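Local coordinates for protein L-cysteine S-thiosulfotransferase subunit SoxA (Paracoccus denitrificans, PDB 2C1D) that forms, as the diheme subunit of the SoxAX cytochrome complex, a heterodisulfide between thiosulfate and a cysteine of the carrier protein SoxY during sulfur oxidation, at residues 59-69 / 132-143. Sequence-based numbering, arbitrary orientation.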
loop_
_atom_site.group_PDB
_atom_site.type_symbol
_atom_site.label_atom_id
_atom_site.label_comp_id
_atom_site.label_asym_id
_atom_site.label_seq_id
_atom_site.Cartn_x
_atom_site.Cartn_y
_atom_site.Cartn_z
ATOM N N MET A 59 20.388 -3.964 8.149
ATOM C CA MET A 59 21.796 -4.244 7.790
ATOM C C MET A 59 22.249 -5.656 8.162
ATOM O O MET A 59 23.244 -6.191 7.641
ATOM C CB MET A 59 22.728 -3.187 8.398
ATOM C CG MET A 59 22.457 -1.770 7.885
ATOM S SD MET A 59 22.779 -1.570 6.092
ATOM C CE MET A 59 24.507 -1.614 6.131
ATOM N N VAL A 60 21.515 -6.280 9.061
ATOM C CA VAL A 60 21.717 -7.700 9.328
ATOM C C VAL A 60 21.482 -8.523 8.061
ATOM O O VAL A 60 22.203 -9.489 7.763
ATOM C CB VAL A 60 20.744 -8.157 10.439
ATOM C CG1 VAL A 60 20.859 -9.637 10.696
ATOM C CG2 VAL A 60 21.020 -7.338 11.716
ATOM N N PHE A 61 20.455 -8.146 7.316
ATOM C CA PHE A 61 20.088 -8.887 6.122
ATOM C C PHE A 61 20.897 -8.486 4.910
ATOM O O PHE A 61 21.123 -9.323 4.037
ATOM C CB PHE A 61 18.570 -8.827 5.945
ATOM C CG PHE A 61 17.870 -9.250 7.190
ATOM C CD1 PHE A 61 17.365 -8.309 8.095
ATOM C CD2 PHE A 61 17.870 -10.588 7.554
ATOM C CE1 PHE A 61 16.777 -8.729 9.314
ATOM C CE2 PHE A 61 17.287 -11.000 8.738
ATOM C CZ PHE A 61 16.752 -10.075 9.624
ATOM N N VAL A 62 21.379 -7.248 4.889
ATOM C CA VAL A 62 22.420 -6.862 3.917
ATOM C C VAL A 62 23.665 -7.733 4.114
ATOM O O VAL A 62 24.183 -8.261 3.144
ATOM C CB VAL A 62 22.796 -5.422 4.056
ATOM C CG1 VAL A 62 24.038 -5.066 3.208
ATOM C CG2 VAL A 62 21.598 -4.531 3.709
ATOM N N ASP A 63 24.135 -7.896 5.357
ATOM C CA ASP A 63 25.348 -8.702 5.620
ATOM C C ASP A 63 25.166 -10.191 5.270
ATOM O O ASP A 63 26.055 -10.840 4.730
ATOM C CB ASP A 63 25.870 -8.526 7.074
ATOM C CG ASP A 63 27.313 -9.063 7.258
ATOM O OD1 ASP A 63 28.255 -8.523 6.616
ATOM O OD2 ASP A 63 27.611 -10.033 8.010
ATOM N N ARG A 64 24.004 -10.731 5.558
ATOM C CA ARG A 64 23.698 -12.085 5.200
ATOM C C ARG A 64 23.608 -12.241 3.669
ATOM O O ARG A 64 23.987 -13.282 3.120
ATOM C CB ARG A 64 22.379 -12.450 5.829
ATOM C CG ARG A 64 22.053 -13.881 5.798
ATOM C CD ARG A 64 20.588 -14.082 5.634
ATOM N NE ARG A 64 19.959 -14.456 6.854
ATOM C CZ ARG A 64 18.669 -14.361 7.130
ATOM N NH1 ARG A 64 17.758 -13.865 6.286
ATOM N NH2 ARG A 64 18.292 -14.788 8.310
ATOM N N GLY A 65 23.088 -11.209 3.000
ATOM C CA GLY A 65 23.106 -11.156 1.545
ATOM C C GLY A 65 24.536 -11.251 1.025
ATOM O O GLY A 65 24.796 -11.903 0.030
ATOM N N LEU A 66 25.460 -10.591 1.711
ATOM C CA LEU A 66 26.852 -10.566 1.287
ATOM C C LEU A 66 27.476 -11.953 1.456
ATOM O O LEU A 66 28.276 -12.378 0.622
ATOM C CB LEU A 66 27.636 -9.491 2.052
ATOM C CG LEU A 66 29.155 -9.409 1.822
ATOM C CD1 LEU A 66 29.479 -9.097 0.364
ATOM C CD2 LEU A 66 29.765 -8.359 2.730
ATOM N N ASP A 67 27.088 -12.675 2.511
ATOM C CA ASP A 67 27.514 -14.064 2.687
ATOM C C ASP A 67 27.014 -14.930 1.554
ATOM O O ASP A 67 27.765 -15.728 1.008
ATOM C CB ASP A 67 27.081 -14.626 4.053
ATOM C CG ASP A 67 27.789 -13.932 5.217
ATOM O OD1 ASP A 67 28.855 -13.315 5.006
ATOM O OD2 ASP A 67 27.350 -13.917 6.376
ATOM N N LYS A 68 25.773 -14.742 1.152
ATOM C CA LYS A 68 25.204 -15.542 0.082
ATOM C C LYS A 68 25.826 -15.173 -1.277
ATOM O O LYS A 68 25.987 -16.034 -2.134
ATOM C CB LYS A 68 23.674 -15.420 0.057
ATOM C CG LYS A 68 23.004 -15.995 1.325
ATOM C CD LYS A 68 21.529 -15.620 1.506
ATOM C CE LYS A 68 20.886 -16.502 2.606
ATOM N NZ LYS A 68 19.429 -16.221 2.837
ATOM N N TRP A 69 26.207 -13.917 -1.453
ATOM C CA TRP A 69 26.882 -13.454 -2.681
ATOM C C TRP A 69 28.236 -14.157 -2.842
ATOM O O TRP A 69 28.630 -14.520 -3.950
ATOM C CB TRP A 69 27.064 -11.939 -2.623
ATOM C CG TRP A 69 27.919 -11.310 -3.691
ATOM C CD1 TRP A 69 29.287 -11.145 -3.666
ATOM C CD2 TRP A 69 27.464 -10.677 -4.886
ATOM N NE1 TRP A 69 29.714 -10.499 -4.805
ATOM C CE2 TRP A 69 28.619 -10.194 -5.575
ATOM C CE3 TRP A 69 26.201 -10.509 -5.481
ATOM C CZ2 TRP A 69 28.543 -9.558 -6.807
ATOM C CZ3 TRP A 69 26.122 -9.862 -6.713
ATOM C CH2 TRP A 69 27.288 -9.377 -7.356
ATOM N N ASP A 132 13.996 -15.716 1.658
ATOM C CA ASP A 132 15.090 -15.052 2.331
ATOM C C ASP A 132 16.312 -14.861 1.445
ATOM O O ASP A 132 16.925 -13.808 1.489
ATOM C CB ASP A 132 15.442 -15.781 3.622
ATOM C CG ASP A 132 14.518 -15.388 4.751
ATOM O OD1 ASP A 132 14.350 -16.165 5.710
ATOM O OD2 ASP A 132 13.900 -14.298 4.724
ATOM N N ASN A 133 16.640 -15.849 0.617
ATOM C CA ASN A 133 17.761 -15.696 -0.309
ATOM C C ASN A 133 17.540 -14.487 -1.206
ATOM O O ASN A 133 18.448 -13.707 -1.425
ATOM C CB ASN A 133 17.970 -16.955 -1.156
ATOM C CG ASN A 133 18.624 -18.093 -0.380
ATOM O OD1 ASN A 133 19.134 -17.895 0.720
ATOM N ND2 ASN A 133 18.612 -19.288 -0.962
ATOM N N MET A 134 16.325 -14.353 -1.712
ATOM C CA MET A 134 15.954 -13.235 -2.579
ATOM C C MET A 134 15.918 -11.878 -1.883
ATOM O O MET A 134 16.511 -10.910 -2.390
ATOM C CB MET A 134 14.633 -13.497 -3.274
ATOM C CG MET A 134 14.329 -12.536 -4.417
ATOM S SD MET A 134 15.487 -12.491 -5.771
ATOM C CE MET A 134 14.871 -13.892 -6.762
ATOM N N LYS A 135 15.275 -11.799 -0.725
ATOM C CA LYS A 135 15.180 -10.522 0.006
ATOM C C LYS A 135 16.564 -10.044 0.478
ATOM O O LYS A 135 16.896 -8.868 0.367
ATOM C CB LYS A 135 14.206 -10.648 1.179
ATOM C CG LYS A 135 12.811 -11.031 0.713
ATOM C CD LYS A 135 11.736 -10.930 1.807
ATOM C CE LYS A 135 12.040 -11.747 3.062
ATOM N NZ LYS A 135 10.792 -11.799 3.930
ATOM N N ASP A 136 17.402 -10.962 0.950
ATOM C CA ASP A 136 18.750 -10.583 1.339
ATOM C C ASP A 136 19.552 -10.105 0.127
ATOM O O ASP A 136 20.326 -9.152 0.234
ATOM C CB ASP A 136 19.546 -11.727 1.973
ATOM C CG ASP A 136 18.898 -12.321 3.225
ATOM O OD1 ASP A 136 17.986 -11.728 3.870
ATOM O OD2 ASP A 136 19.237 -13.473 3.581
ATOM N N MET A 137 19.427 -10.807 -0.999
ATOM C CA MET A 137 20.203 -10.436 -2.177
ATOM C C MET A 137 19.765 -9.066 -2.703
ATOM O O MET A 137 20.603 -8.234 -3.024
ATOM C CB MET A 137 20.115 -11.490 -3.275
ATOM C CG MET A 137 21.237 -11.352 -4.322
ATOM S SD MET A 137 22.893 -11.451 -3.638
ATOM C CE MET A 137 22.918 -13.227 -3.211
ATOM N N LEU A 138 18.453 -8.823 -2.760
ATOM C CA LEU A 138 17.952 -7.501 -3.181
ATOM C C LEU A 138 18.419 -6.414 -2.240
ATOM O O LEU A 138 18.682 -5.299 -2.666
ATOM C CB LEU A 138 16.437 -7.448 -3.208
ATOM C CG LEU A 138 15.641 -8.326 -4.164
ATOM C CD1 LEU A 138 14.327 -7.679 -4.548
ATOM C CD2 LEU A 138 16.408 -8.747 -5.382
ATOM N N SER A 139 18.499 -6.738 -0.959
ATOM C CA SER A 139 18.977 -5.789 0.056
ATOM C C SER A 139 20.409 -5.376 -0.244
ATOM O O SER A 139 20.720 -4.180 -0.322
ATOM C CB SER A 139 18.861 -6.416 1.463
ATOM O OG SER A 139 17.486 -6.576 1.823
ATOM N N LEU A 140 21.267 -6.376 -0.449
ATOM C CA LEU A 140 22.672 -6.146 -0.819
ATOM C C LEU A 140 22.811 -5.327 -2.093
ATOM O O LEU A 140 23.561 -4.344 -2.137
ATOM C CB LEU A 140 23.419 -7.478 -0.989
ATOM C CG LEU A 140 24.892 -7.408 -1.400
ATOM C CD1 LEU A 140 25.741 -6.746 -0.312
ATOM C CD2 LEU A 140 25.425 -8.810 -1.769
ATOM N N ILE A 141 22.048 -5.691 -3.121
ATOM C CA ILE A 141 22.151 -4.967 -4.393
ATOM C C ILE A 141 21.657 -3.543 -4.237
ATOM O O ILE A 141 22.263 -2.591 -4.758
ATOM C CB ILE A 141 21.405 -5.738 -5.536
ATOM C CG1 ILE A 141 22.172 -7.020 -5.857
ATOM C CG2 ILE A 141 21.243 -4.842 -6.772
ATOM C CD1 ILE A 141 21.368 -8.057 -6.632
ATOM N N SER A 142 20.565 -3.374 -3.505
ATOM C CA SER A 142 19.949 -2.047 -3.348
ATOM C C SER A 142 20.925 -1.100 -2.676
ATOM O O SER A 142 21.039 0.070 -3.061
ATOM C CB SER A 142 18.624 -2.112 -2.577
ATOM O OG SER A 142 18.061 -0.803 -2.431
ATOM N N LEU A 143 21.699 -1.616 -1.727
ATOM C CA LEU A 143 22.712 -0.798 -1.046
ATOM C C LEU A 143 23.782 -0.214 -1.978
ATOM O O LEU A 143 24.392 0.794 -1.668
ATOM C CB LEU A 143 23.418 -1.617 0.042
ATOM C CG LEU A 143 24.286 -0.830 1.056
ATOM C CD1 LEU A 143 23.593 0.335 1.723
ATOM C CD2 LEU A 143 24.821 -1.729 2.153
#
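Asp136 drives its carboxylate into a hole on helix 59-69 framed by Phe61, Arg64, Gly65 and Lys68, and two cations meet it there. From Arg64, NH1 gives a hydrogen bond of 3.2 Å to Asp136 OD1, taken on the syn lone pair and tilted from the guanidinium plane; the two flat groups are turned 46° against each other. The nearly straight chain of Lys68 carries NZ across to the same carboxylate, where it makes a salt bridge to OD2, an oxygen less surely placed. The ammonium also donates to Asn133 OD1, with NZ 2.7 Å from that oxygen and in its carbonyl plane, the firmer hold on the lysine's end. Phe61 turns its ring edge to one face of the Arg64 guanidinium, CD2 standing 3.5 Å above that plane, toward its rim.

At Gly65, which has no side chain to hold the helices apart, the CA comes within 4.4 Å of the Asp136 CA, and the axes pass at 7.4 Å, crossing at -100°. This nearly perpendicular packing of the domain's N-terminal helix, ahead of the heme-binding cysteines, on its C-terminal helix is the hallmark of the cytochrome c fold, seen here in the domain whose heme c is bound through Cys80 and Cys83. Leu140 is the second knob, filling the hole between Val62, Gly65, Leu66 and Trp69: its CD2 reaches Trp69 CB at 3.6 Å, while CD1 rests against Val62 O and Leu66 CB. Farther along, Leu143 CD2 meets Val62 CG1 at 3.6 Å. On the heme side, Met137 folds at chi2 (58°), which brings SD back to the edge of the Trp69 ring, 3.9 Å from CE3, a Met-aromatic contact; Met137 also touches the heme, and Trp69, hydrogen-bonded through NE1 to Gln85 O, packs against Cys80.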